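Local coordinates for SufC protein (Thermus thermophilus, PDB 2D2E) that binds and hydrolyses ATP as a cytoplasmic ABC-type ATPase of the Suf proteins, probably in the service of iron-sulfur cluster assembly, at residues 26-31 and 162-167; 100-105 and 116-121; 123-128 and 156-161; 129-134 and 149-154. All coordinates share one frame; numbering follows the deposited sequence. Where two conformers were deposited one is given.

Overall arrangement
Interactions 2, 3 and 4 knit together the helical part of this ABC ATPase, while interaction 1 packs the end of strand 16-27 and its turn (antiparallel sheet) against the start of strand 164-168 (mixed sheet). Helix 115-129 serves both 2 and 3, whose centres lie about 10 Å apart; helix 148-160 serves both 3 and 4, about 9 Å apart, linked by a salt bridge from K123 NZ to E133 OE1 (2.7 Å). Past P162 the chain enters interaction 1, its centre about 16 Å from that of interaction 3. All four lie away from G39, G41, K42, S43 and T44, which bind ADP in another structure of the protein (K42 and S43 also magnesium); neither is bound here.

Interaction 1: 26-31 and 162-167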
loop_
_atom_site.group_PDB
_atom_site.type_symbol
_atom_site.label_atom_id
_atom_site.label_comp_id
_atom_site.label_asym_id
_atom_site.label_seq_id
_atom_site.Cartn_x
_atom_site.Cartn_y
_atom_site.Cartn_z
ATOM N N VAL A 26 3.280 8.679 -8.751
ATOM C CA VAL A 26 2.295 9.117 -7.753
ATOM C C VAL A 26 2.871 10.339 -7.028
ATOM O O VAL A 26 3.802 10.217 -6.228
ATOM C CB VAL A 26 1.997 8.047 -6.690
ATOM C CG1 VAL A 26 0.913 8.562 -5.719
ATOM C CG2 VAL A 26 1.497 6.761 -7.357
ATOM N N PRO A 27 2.326 11.534 -7.296
ATOM C CA PRO A 27 2.849 12.728 -6.611
ATOM C C PRO A 27 2.529 12.684 -5.122
ATOM O O PRO A 27 1.456 12.233 -4.734
ATOM C CB PRO A 27 2.097 13.877 -7.278
ATOM C CG PRO A 27 1.765 13.347 -8.667
ATOM C CD PRO A 27 1.349 11.900 -8.338
ATOM N N LYS A 28 3.458 13.150 -4.294
ATOM C CA LYS A 28 3.207 13.214 -2.860
ATOM C C LYS A 28 2.013 14.179 -2.727
ATOM O O LYS A 28 1.982 15.246 -3.354
ATOM C CB LYS A 28 4.446 13.757 -2.131
ATOM C CG LYS A 28 4.367 13.609 -0.611
ATOM C CD LYS A 28 5.598 14.213 0.070
ATOM C CE LYS A 28 6.861 13.444 -0.284
ATOM N NZ LYS A 28 8.071 13.980 0.431
ATOM N N GLY A 29 1.028 13.789 -1.929
ATOM C CA GLY A 29 -0.175 14.586 -1.749
ATOM C C GLY A 29 -1.361 13.942 -2.470
ATOM O O GLY A 29 -2.526 14.304 -2.233
ATOM N N GLU A 30 -1.074 12.969 -3.331
ATOM C CA GLU A 30 -2.141 12.313 -4.072
ATOM C C GLU A 30 -2.316 10.844 -3.715
ATOM O O GLU A 30 -1.418 10.200 -3.173
ATOM C CB GLU A 30 -1.900 12.438 -5.591
ATOM C CG GLU A 30 -2.014 13.890 -6.075
ATOM C CD GLU A 30 -1.863 14.080 -7.582
ATOM O OE1 GLU A 30 -1.897 13.107 -8.367
ATOM O OE2 GLU A 30 -1.715 15.255 -8.001
ATOM N N VAL A 31 -3.509 10.343 -4.009
ATOM C CA VAL A 31 -3.859 8.937 -3.791
ATOM C C VAL A 31 -4.299 8.406 -5.149
ATOM O O VAL A 31 -5.256 8.890 -5.756
ATOM C CB VAL A 31 -5.014 8.758 -2.779
ATOM C CG1 VAL A 31 -5.393 7.274 -2.683
ATOM C CG2 VAL A 31 -4.594 9.263 -1.409
ATOM N N PRO A 162 4.416 6.741 7.379
ATOM C CA PRO A 162 5.226 6.620 6.160
ATOM C C PRO A 162 4.926 7.783 5.211
ATOM O O PRO A 162 3.897 8.447 5.342
ATOM C CB PRO A 162 4.759 5.295 5.573
ATOM C CG PRO A 162 3.303 5.263 5.993
ATOM C CD PRO A 162 3.335 5.743 7.414
ATOM N N THR A 163 5.823 8.032 4.265
ATOM C CA THR A 163 5.609 9.086 3.279
ATOM C C THR A 163 4.801 8.543 2.126
ATOM O O THR A 163 3.976 9.252 1.568
ATOM C CB THR A 163 6.952 9.613 2.762
ATOM O OG1 THR A 163 7.683 10.158 3.870
ATOM C CG2 THR A 163 6.761 10.688 1.721
ATOM N N TYR A 164 5.071 7.290 1.751
ATOM C CA TYR A 164 4.308 6.661 0.677
ATOM C C TYR A 164 3.845 5.285 1.149
ATOM O O TYR A 164 4.532 4.624 1.915
ATOM C CB TYR A 164 5.152 6.452 -0.583
ATOM C CG TYR A 164 5.591 7.737 -1.236
ATOM C CD1 TYR A 164 6.836 8.297 -0.952
ATOM C CD2 TYR A 164 4.743 8.407 -2.113
ATOM C CE1 TYR A 164 7.232 9.495 -1.529
ATOM C CE2 TYR A 164 5.130 9.615 -2.695
ATOM C CZ TYR A 164 6.377 10.145 -2.396
ATOM O OH TYR A 164 6.755 11.332 -2.994
ATOM N N ALA A 165 2.672 4.872 0.692
ATOM C CA ALA A 165 2.155 3.546 1.026
ATOM C C ALA A 165 1.545 2.912 -0.202
ATOM O O ALA A 165 0.771 3.542 -0.920
ATOM C CB ALA A 165 1.092 3.635 2.139
ATOM N N VAL A 166 1.880 1.645 -0.411
ATOM C CA VAL A 166 1.359 0.877 -1.552
ATOM C C VAL A 166 0.514 -0.181 -0.872
ATOM O O VAL A 166 1.053 -1.010 -0.115
ATOM C CB VAL A 166 2.508 0.217 -2.349
ATOM C CG1 VAL A 166 1.934 -0.646 -3.502
ATOM C CG2 VAL A 166 3.418 1.282 -2.920
ATOM N N LEU A 167 -0.796 -0.126 -1.095
ATOM C CA LEU A 167 -1.735 -1.045 -0.444
ATOM C C LEU A 167 -2.458 -1.915 -1.432
ATOM O O LEU A 167 -3.309 -1.432 -2.183
ATOM C CB LEU A 167 -2.755 -0.239 0.346
ATOM C CG LEU A 167 -2.045 0.716 1.305
ATOM C CD1 LEU A 167 -3.092 1.566 2.001
ATOM C CD2 LEU A 167 -1.210 -0.068 2.310
#
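The ring of Y164 extends from strand 164-168 to the end of strand 16-27, where K28 and V26 both approach it obliquely. V26 O lies 3.8 Å from Y164 CE2, and K28 CE lies 3.4 Å from Y164 OH. With CG anti to its own carbonyl carbon (chi1 -66°), the tyrosine brings its hydroxyl against CB and CE of the lysine chain, which crosses it at about a right angle. K28 CB is 3.5 Å from Y164 OH. Beyond the ring the lysine bends at chi3 (-66°), and its CE presses on the methyl of T163, with K28 CE and T163 CG2 only 3.4 Å apart, tighter than ordinary van der Waals contact. A threonine suits this spot because its methyl branch meets the alkyl chain.

The lysine starts from a type II turn running from P27 to E30, closed by E30 N to P27 O at 3.0 Å. G29 fits the third position, since its positive phi would push a side chain against the preceding carbonyl oxygen. The turn joins strand 16-27 to strand 31-35 of the ABC core. Both polar ends converge on D65: K28 NZ forms a salt bridge with one carboxylate oxygen, and Y164 OH hydrogen-bonds to the other. The shared acid probably offsets the lysine's charge and holds the tyrosine hydroxyl in place, so that carbon contacts and one carboxylate together join the two segments.

Interaction 2: 100-105 and 116-121; sequences FLRLAL and AEFWTK. With GOL (glycerol), chain D.
K121 NZ forms a salt bridge with E117 OE2 one turn earlier, at 2.7 Å and on the carboxylate's anti lone pair, while its chain passes L105 of the facing helix (K121 CD to L105 CD2, 4.2 Å). This is helix packing in the helical subdomain of an ABC ATPase: segments 100-105 and 116-121 run at 108° to each other, their axes 10.9 Å apart at closest. E117 OE1 pairs with R111.

The CG of F118 stands anti to the backbone N (chi1 174°), which sends the ring into the neighbouring helix, F118 CE1 coming 3.4 Å from R102 N. R102 CB lies over one ring face in a CH-pi contact, 4.1 Å from the F118 centroid, while L101 CB sits at the edge in the ring plane. A large flat phenyl suits the place: it spans a rather wide separation and lies against the backbone at R102. The extended arginine runs on past the ring, its guanidinium tilted 27° from it and NE held by V113 O.

W119 lies against F118, whose CE2 is 3.9 Å above the indole centre. At the indole's edge W119 NE1 gives a nearly straight 3.0 Å bond to O1 of a glycerol, probably from the crystallisation liquor.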
loop_
_atom_site.group_PDB
_atom_site.type_symbol
_atom_site.label_atom_id
_atom_site.label_comp_id
_atom_site.label_asym_id
_atom_site.label_seq_id
_atom_site.Cartn_x
_atom_site.Cartn_y
_atom_site.Cartn_z
ATOM N N PHE A 100 2.709 -4.822 20.210
ATOM C CA PHE A 100 3.137 -5.058 18.843
ATOM C C PHE A 100 3.392 -3.747 18.119
ATOM O O PHE A 100 4.377 -3.611 17.383
ATOM C CB PHE A 100 2.083 -5.862 18.087
ATOM C CG PHE A 100 2.459 -6.147 16.669
ATOM C CD1 PHE A 100 3.547 -6.961 16.382
ATOM C CD2 PHE A 100 1.759 -5.564 15.617
ATOM C CE1 PHE A 100 3.940 -7.191 15.065
ATOM C CE2 PHE A 100 2.145 -5.791 14.296
ATOM C CZ PHE A 100 3.233 -6.601 14.025
ATOM N N LEU A 101 2.513 -2.772 18.327
ATOM C CA LEU A 101 2.680 -1.484 17.672
ATOM C C LEU A 101 3.934 -0.776 18.159
ATOM O O LEU A 101 4.620 -0.106 17.382
ATOM C CB LEU A 101 1.457 -0.595 17.914
ATOM C CG LEU A 101 0.647 -0.214 16.672
ATOM C CD1 LEU A 101 1.540 0.535 15.688
ATOM C CD2 LEU A 101 0.081 -1.456 16.026
ATOM N N ARG A 102 4.244 -0.932 19.443
ATOM C CA ARG A 102 5.426 -0.284 19.998
ATOM C C ARG A 102 6.662 -0.923 19.376
ATOM O O ARG A 102 7.613 -0.225 19.021
ATOM C CB ARG A 102 5.462 -0.436 21.512
ATOM C CG ARG A 102 6.415 0.541 22.193
ATOM C CD ARG A 102 6.089 0.604 23.649
ATOM N NE ARG A 102 7.064 1.368 24.411
ATOM C CZ ARG A 102 7.144 1.312 25.735
ATOM N NH1 ARG A 102 6.302 0.539 26.412
ATOM N NH2 ARG A 102 8.075 2.002 26.379
ATOM N N LEU A 103 6.630 -2.246 19.235
ATOM C CA LEU A 103 7.733 -2.965 18.609
ATOM C C LEU A 103 7.901 -2.486 17.166
ATOM O O LEU A 103 9.029 -2.256 16.714
ATOM C CB LEU A 103 7.466 -4.481 18.617
ATOM C CG LEU A 103 8.495 -5.371 17.901
ATOM C CD1 LEU A 103 9.864 -5.083 18.468
ATOM C CD2 LEU A 103 8.177 -6.841 18.099
ATOM N N ALA A 104 6.784 -2.342 16.447
ATOM C CA ALA A 104 6.823 -1.891 15.057
ATOM C C ALA A 104 7.369 -0.480 14.939
ATOM O O ALA A 104 8.142 -0.195 14.039
ATOM C CB ALA A 104 5.416 -1.954 14.423
ATOM N N LEU A 105 6.942 0.413 15.832
ATOM C CA LEU A 105 7.413 1.786 15.769
ATOM C C LEU A 105 8.897 1.883 16.125
ATOM O O LEU A 105 9.627 2.641 15.489
ATOM C CB LEU A 105 6.579 2.677 16.697
ATOM C CG LEU A 105 6.854 4.176 16.705
ATOM C CD1 LEU A 105 6.462 4.784 15.354
ATOM C CD2 LEU A 105 6.063 4.819 17.853
ATOM N N ALA A 116 5.337 7.779 26.877
ATOM C CA ALA A 116 4.704 9.044 26.528
ATOM C C ALA A 116 4.591 9.262 25.020
ATOM O O ALA A 116 3.526 9.594 24.498
ATOM C CB ALA A 116 5.449 10.213 27.176
ATOM N N GLU A 117 5.698 9.063 24.316
ATOM C CA GLU A 117 5.691 9.241 22.873
ATOM C C GLU A 117 4.766 8.210 22.241
ATOM O O GLU A 117 3.962 8.527 21.351
ATOM C CB GLU A 117 7.107 9.054 22.297
ATOM C CG GLU A 117 7.174 9.265 20.791
ATOM C CD GLU A 117 8.548 8.967 20.194
ATOM O OE1 GLU A 117 9.491 8.715 20.966
ATOM O OE2 GLU A 117 8.681 8.990 18.948
ATOM N N PHE A 118 4.876 6.972 22.708
ATOM C CA PHE A 118 4.062 5.910 22.146
ATOM C C PHE A 118 2.581 6.207 22.303
ATOM O O PHE A 118 1.836 6.215 21.322
ATOM C CB PHE A 118 4.354 4.566 22.824
ATOM C CG PHE A 118 3.436 3.463 22.377
ATOM C CD1 PHE A 118 3.586 2.889 21.124
ATOM C CD2 PHE A 118 2.418 3.002 23.211
ATOM C CE1 PHE A 118 2.737 1.866 20.693
ATOM C CE2 PHE A 118 1.558 1.980 22.792
ATOM C CZ PHE A 118 1.728 1.408 21.518
ATOM N N TRP A 119 2.145 6.472 23.531
ATOM C CA TRP A 119 0.718 6.706 23.720
ATOM C C TRP A 119 0.191 7.991 23.111
ATOM O O TRP A 119 -0.981 8.065 22.722
ATOM C CB TRP A 119 0.351 6.617 25.210
ATOM C CG TRP A 119 0.286 5.191 25.684
ATOM C CD1 TRP A 119 1.201 4.529 26.462
ATOM C CD2 TRP A 119 -0.724 4.238 25.356
ATOM N NE1 TRP A 119 0.815 3.219 26.635
ATOM C CE2 TRP A 119 -0.364 3.015 25.968
ATOM C CE3 TRP A 119 -1.904 4.298 24.601
ATOM C CZ2 TRP A 119 -1.145 1.863 25.848
ATOM C CZ3 TRP A 119 -2.676 3.152 24.486
ATOM C CH2 TRP A 119 -2.293 1.951 25.110
ATOM N N THR A 120 1.043 8.998 22.997
ATOM C CA THR A 120 0.600 10.247 22.400
ATOM C C THR A 120 0.313 9.996 20.923
ATOM O O THR A 120 -0.715 10.433 20.395
ATOM C CB THR A 120 1.668 11.340 22.589
ATOM O OG1 THR A 120 1.757 11.645 23.993
ATOM C CG2 THR A 120 1.306 12.602 21.821
ATOM N N LYS A 121 1.193 9.243 20.271
ATOM C CA LYS A 121 1.017 8.924 18.854
ATOM C C LYS A 121 -0.150 7.977 18.618
ATOM O O LYS A 121 -0.914 8.130 17.645
ATOM C CB LYS A 121 2.311 8.328 18.296
ATOM C CG LYS A 121 3.398 9.381 18.123
ATOM C CD LYS A 121 4.677 8.777 17.566
ATOM C CE LYS A 121 5.701 9.856 17.276
ATOM N NZ LYS A 121 6.973 9.253 16.809
HETATM C C1 GOL D . 2.554 0.392 26.740
HETATM O O1 GOL D . 2.134 1.004 28.142
HETATM C C2 GOL D . 2.197 -0.859 26.277
HETATM O O2 GOL D . 0.963 -1.225 26.674
HETATM C C3 GOL D . 3.106 -1.300 25.655
HETATM O O3 GOL D . 4.494 -1.410 24.987
#

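Interaction 3: 123-128 and 156-161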
loop_
_atom_site.group_PDB
_atom_site.type_symbol
_atom_site.label_atom_id
_atom_site.label_comp_id
_atom_site.label_asym_id
_atom_site.label_seq_id
_atom_site.Cartn_x
_atom_site.Cartn_y
_atom_site.Cartn_z
ATOM N N LYS A 123 -2.780 7.646 20.603
ATOM C CA LYS A 123 -4.021 8.369 20.844
ATOM C C LYS A 123 -4.421 9.207 19.632
ATOM O O LYS A 123 -5.599 9.234 19.270
ATOM C CB LYS A 123 -3.906 9.237 22.110
ATOM C CG LYS A 123 -3.906 8.392 23.383
ATOM C CD LYS A 123 -3.766 9.224 24.656
ATOM C CE LYS A 123 -3.955 8.376 25.912
ATOM N NZ LYS A 123 -5.392 8.094 26.261
ATOM N N LYS A 124 -3.460 9.870 18.992
ATOM C CA LYS A 124 -3.793 10.686 17.815
ATOM C C LYS A 124 -4.328 9.797 16.695
ATOM O O LYS A 124 -5.319 10.137 16.037
ATOM C CB LYS A 124 -2.571 11.464 17.333
ATOM N N ALA A 125 -3.695 8.643 16.494
ATOM C CA ALA A 125 -4.139 7.723 15.452
ATOM C C ALA A 125 -5.556 7.238 15.732
ATOM O O ALA A 125 -6.391 7.182 14.832
ATOM C CB ALA A 125 -3.178 6.534 15.348
ATOM N N LEU A 126 -5.838 6.889 16.985
ATOM C CA LEU A 126 -7.178 6.426 17.335
ATOM C C LEU A 126 -8.220 7.513 17.077
ATOM O O LEU A 126 -9.320 7.223 16.630
ATOM C CB LEU A 126 -7.230 6.004 18.804
ATOM C CG LEU A 126 -6.429 4.751 19.164
ATOM C CD1 LEU A 126 -6.430 4.580 20.681
ATOM C CD2 LEU A 126 -6.996 3.530 18.459
ATOM N N GLU A 127 -7.871 8.764 17.359
ATOM C CA GLU A 127 -8.799 9.874 17.127
ATOM C C GLU A 127 -9.120 10.005 15.634
ATOM O O GLU A 127 -10.277 10.165 15.239
ATOM C CB GLU A 127 -8.186 11.181 17.612
ATOM C CG GLU A 127 -8.148 11.326 19.115
ATOM C CD GLU A 127 -7.365 12.555 19.550
ATOM O OE1 GLU A 127 -7.380 13.565 18.815
ATOM O OE2 GLU A 127 -6.744 12.510 20.633
ATOM N N LEU A 128 -8.085 9.931 14.809
ATOM C CA LEU A 128 -8.273 10.054 13.371
ATOM C C LEU A 128 -9.123 8.916 12.814
ATOM O O LEU A 128 -9.913 9.117 11.893
ATOM C CB LEU A 128 -6.918 10.080 12.666
ATOM C CG LEU A 128 -6.092 11.356 12.830
ATOM C CD1 LEU A 128 -4.743 11.184 12.165
ATOM C CD2 LEU A 128 -6.841 12.536 12.212
ATOM N N GLN A 156 -0.895 0.502 12.063
ATOM C CA GLN A 156 0.534 0.708 11.825
ATOM C C GLN A 156 0.718 1.850 10.817
ATOM O O GLN A 156 1.641 2.655 10.929
ATOM C CB GLN A 156 1.200 -0.543 11.252
ATOM C CG GLN A 156 1.296 -1.667 12.231
ATOM C CD GLN A 156 2.071 -2.819 11.651
ATOM O OE1 GLN A 156 3.247 -2.672 11.294
ATOM N NE2 GLN A 156 1.417 -3.962 11.529
ATOM N N LEU A 157 -0.148 1.902 9.812
ATOM C CA LEU A 157 -0.053 2.965 8.803
ATOM C C LEU A 157 -0.077 4.350 9.442
ATOM O O LEU A 157 0.733 5.209 9.105
ATOM C CB LEU A 157 -1.215 2.872 7.796
ATOM C CG LEU A 157 -1.262 3.953 6.700
ATOM C CD1 LEU A 157 -0.131 3.726 5.664
ATOM C CD2 LEU A 157 -2.621 3.903 5.994
ATOM N N LEU A 158 -1.016 4.570 10.357
ATOM C CA LEU A 158 -1.125 5.869 11.015
ATOM C C LEU A 158 -0.007 6.147 12.016
ATOM O O LEU A 158 0.487 7.274 12.109
ATOM C CB LEU A 158 -2.479 5.989 11.721
ATOM C CG LEU A 158 -3.629 6.549 10.875
ATOM C CD1 LEU A 158 -4.899 6.464 11.659
ATOM C CD2 LEU A 158 -3.367 7.991 10.503
ATOM N N VAL A 159 0.392 5.127 12.765
ATOM C CA VAL A 159 1.443 5.303 13.770
ATOM C C VAL A 159 2.866 5.440 13.230
ATOM O O VAL A 159 3.659 6.254 13.739
ATOM C CB VAL A 159 1.377 4.140 14.802
ATOM C CG1 VAL A 159 2.545 4.208 15.775
ATOM C CG2 VAL A 159 0.045 4.228 15.587
ATOM N N LEU A 160 3.185 4.662 12.200
ATOM C CA LEU A 160 4.519 4.691 11.604
ATOM C C LEU A 160 4.767 5.909 10.719
ATOM O O LEU A 160 5.911 6.209 10.385
ATOM C CB LEU A 160 4.776 3.412 10.806
ATOM C CG LEU A 160 4.893 2.130 11.643
ATOM C CD1 LEU A 160 5.146 0.937 10.733
ATOM C CD2 LEU A 160 6.020 2.273 12.647
ATOM N N GLU A 161 3.699 6.602 10.339
ATOM C CA GLU A 161 3.825 7.802 9.509
ATOM C C GLU A 161 4.699 7.705 8.260
ATOM O O GLU A 161 5.639 8.470 8.086
ATOM C CB GLU A 161 4.352 8.960 10.364
ATOM C CG GLU A 161 3.442 9.404 11.481
ATOM C CD GLU A 161 3.881 10.727 12.064
ATOM O OE1 GLU A 161 5.034 10.810 12.541
ATOM O OE2 GLU A 161 3.072 11.679 12.035
#
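A125, with only a methyl for a side chain, lets the backbones approach: A125 CA and L158 CA are 5.7 Å apart. A125 CB fits into the shallow hollow between neighbouring side chains of helix 148-160, with L158 CB 3.7 Å and V159 CG2 4.0 Å from it. V159 has CG1 anti to its backbone N (chi1 174°), leaving CG2 as the branch that turns to the alanine. Alanine suits the position because a methyl bump fills so shallow a hollow.

In return, the bulkier L158 overlaps helix 115-129. In the conformer given, its CD1 rests against the backbone at A125 O, while its CD2 meets L128 CD1 obliquely at 3.9 Å. A second conformer of L158 was deposited, so these end-methyl contacts are less certain. L128 extends the apolar strip by one turn. Beyond it, M189 of helix 176-189 touches L158 and A188 touches L128, while L101 packs on V159, so that four helices share this apolar cluster.

The axes of segments 123-128 and 156-160 pass 9.2 Å apart, their N-to-C directions 133° from each other. Packing of two apolar helix faces about an alanine at their nearest approach belongs here to the helical subdomain of the ABC ATPase fold.

Interaction 4: 129-134 and 149-154; sequences LDWDES and KKRNEI
Between L129 and W131, both of which touch helix 148-160, the chain leaves helix 115-129 through a Schellman motif: D130 takes a positive phi, and the backbone N atoms of W131 and D130 return to L126 O and E127 O. This turn brings the indole of W131 face-on to R151. The arginine bends at chi3 (66°) and lays its cationic end over the six-membered ring, R151 CZ standing 4.1 Å from the W131 centroid and only 4° off the ring normal. It is a cation-pi pair but not a flat stack: the planes are 69° apart, and R151 NH2 dips closest, 3.3 Å from W131 CD2. Tryptophan suits the place with its broad, electron-rich face.

The loop after helix 115-129 belongs to the helical subdomain, whose helix 148-160 follows directly on the segment that probably holds the ABC signature motif. On the opposite indole face lies L129 CB. L129 CD2 reaches I154 CG2 at 4.0 Å, and the same methyl, anti to the isoleucine's backbone N, also meets W131 CH2 at 4.3 Å. Y135 adds a second cation-pi partner for R151 and an edge-to-face contact with W131.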
loop_
_atom_site.group_PDB
_atom_site.type_symbol
_atom_site.label_atom_id
_atom_site.label_comp_id
_atom_site.label_asym_id
_atom_site.label_seq_id
_atom_site.Cartn_x
_atom_site.Cartn_y
_atom_site.Cartn_z
ATOM N N LEU A 129 -8.954 7.719 13.369
ATOM C CA LEU A 129 -9.699 6.546 12.928
ATOM C C LEU A 129 -11.032 6.403 13.656
ATOM O O LEU A 129 -11.856 5.568 13.295
ATOM C CB LEU A 129 -8.881 5.289 13.187
ATOM C CG LEU A 129 -7.578 5.169 12.410
ATOM C CD1 LEU A 129 -6.783 3.963 12.912
ATOM C CD2 LEU A 129 -7.898 5.037 10.921
ATOM N N ASP A 130 -11.232 7.230 14.682
ATOM C CA ASP A 130 -12.432 7.164 15.505
ATOM C C ASP A 130 -12.588 5.743 16.060
ATOM O O ASP A 130 -13.668 5.144 15.977
ATOM C CB ASP A 130 -13.683 7.545 14.704
ATOM C CG ASP A 130 -14.934 7.603 15.577
ATOM O OD1 ASP A 130 -16.050 7.431 15.041
ATOM O OD2 ASP A 130 -14.800 7.830 16.802
ATOM N N TRP A 131 -11.493 5.201 16.609
ATOM C CA TRP A 131 -11.473 3.857 17.205
ATOM C C TRP A 131 -11.271 3.985 18.717
ATOM O O TRP A 131 -10.659 4.949 19.178
ATOM C CB TRP A 131 -10.325 3.006 16.634
ATOM C CG TRP A 131 -10.532 2.537 15.227
ATOM C CD1 TRP A 131 -11.584 2.834 14.409
ATOM C CD2 TRP A 131 -9.635 1.731 14.451
ATOM N NE1 TRP A 131 -11.398 2.265 13.174
ATOM C CE2 TRP A 131 -10.214 1.576 13.172
ATOM C CE3 TRP A 131 -8.407 1.112 14.718
ATOM C CZ2 TRP A 131 -9.594 0.848 12.148
ATOM C CZ3 TRP A 131 -7.790 0.380 13.693
ATOM C CH2 TRP A 131 -8.389 0.253 12.432
ATOM N N ASP A 132 -11.764 3.006 19.476
ATOM C CA ASP A 132 -11.644 3.038 20.937
ATOM C C ASP A 132 -10.311 2.478 21.409
ATOM O O ASP A 132 -9.823 1.488 20.873
ATOM C CB ASP A 132 -12.774 2.238 21.592
ATOM C CG ASP A 132 -12.722 2.290 23.126
ATOM O OD1 ASP A 132 -11.800 1.702 23.727
ATOM O OD2 ASP A 132 -13.605 2.931 23.734
ATOM N N GLU A 133 -9.730 3.117 22.419
ATOM C CA GLU A 133 -8.449 2.673 22.964
ATOM C C GLU A 133 -8.452 1.213 23.436
ATOM O O GLU A 133 -7.402 0.579 23.498
ATOM C CB GLU A 133 -8.032 3.606 24.108
ATOM C CG GLU A 133 -6.533 3.656 24.341
ATOM C CD GLU A 133 -6.106 4.838 25.196
ATOM O OE1 GLU A 133 -6.361 5.990 24.789
ATOM O OE2 GLU A 133 -5.521 4.607 26.273
ATOM N N SER A 134 -9.627 0.678 23.769
ATOM C CA SER A 134 -9.747 -0.709 24.210
ATOM C C SER A 134 -9.254 -1.702 23.145
ATOM O O SER A 134 -8.854 -2.822 23.466
ATOM C CB SER A 134 -11.208 -1.023 24.574
ATOM O OG SER A 134 -12.072 -0.852 23.460
ATOM N N LYS A 149 -6.536 -8.647 10.327
ATOM C CA LYS A 149 -5.138 -8.391 9.976
ATOM C C LYS A 149 -5.074 -6.997 9.332
ATOM O O LYS A 149 -4.111 -6.231 9.548
ATOM C CB LYS A 149 -4.618 -9.449 9.004
ATOM N N LYS A 150 -6.119 -6.654 8.579
ATOM C CA LYS A 150 -6.172 -5.339 7.929
ATOM C C LYS A 150 -6.238 -4.213 8.964
ATOM O O LYS A 150 -5.578 -3.184 8.801
ATOM C CB LYS A 150 -7.386 -5.250 6.997
ATOM C CG LYS A 150 -7.336 -6.169 5.755
ATOM C CD LYS A 150 -6.347 -5.685 4.676
ATOM C CE LYS A 150 -6.403 -6.609 3.453
ATOM N NZ LYS A 150 -5.442 -6.255 2.380
ATOM N N ARG A 151 -7.044 -4.388 10.015
ATOM C CA ARG A 151 -7.151 -3.358 11.050
ATOM C C ARG A 151 -5.802 -3.081 11.692
ATOM O O ARG A 151 -5.455 -1.934 11.949
ATOM C CB ARG A 151 -8.136 -3.771 12.144
ATOM C CG ARG A 151 -9.595 -3.625 11.758
ATOM C CD ARG A 151 -10.504 -3.666 12.991
ATOM N NE ARG A 151 -10.294 -2.512 13.871
ATOM C CZ ARG A 151 -11.059 -2.216 14.924
ATOM N NH1 ARG A 151 -12.091 -2.988 15.240
ATOM N NH2 ARG A 151 -10.796 -1.146 15.661
ATOM N N ASN A 152 -5.053 -4.147 11.976
ATOM C CA ASN A 152 -3.739 -4.014 12.584
ATOM C C ASN A 152 -2.781 -3.276 11.658
ATOM O O ASN A 152 -1.977 -2.468 12.108
ATOM C CB ASN A 152 -3.159 -5.395 12.911
ATOM C CG ASN A 152 -1.823 -5.309 13.625
ATOM O OD1 ASN A 152 -0.856 -4.737 13.110
ATOM N ND2 ASN A 152 -1.764 -5.878 14.824
ATOM N N GLU A 153 -2.852 -3.567 10.362
ATOM C CA GLU A 153 -1.974 -2.901 9.404
ATOM C C GLU A 153 -2.315 -1.414 9.285
ATOM O O GLU A 153 -1.425 -0.584 9.099
ATOM C CB GLU A 153 -2.081 -3.553 8.020
ATOM C CG GLU A 153 -1.664 -5.014 7.981
ATOM C CD GLU A 153 -1.636 -5.573 6.573
ATOM O OE1 GLU A 153 -2.475 -5.157 5.745
ATOM O OE2 GLU A 153 -0.778 -6.438 6.300
ATOM N N ILE A 154 -3.599 -1.082 9.384
ATOM C CA ILE A 154 -4.025 0.328 9.270
ATOM C C ILE A 154 -3.585 1.124 10.501
ATOM O O ILE A 154 -3.260 2.299 10.403
ATOM C CB ILE A 154 -5.548 0.439 9.046
ATOM C CG1 ILE A 154 -5.885 -0.032 7.626
ATOM C CG2 ILE A 154 -6.030 1.873 9.278
ATOM C CD1 ILE A 154 -5.127 0.754 6.515
#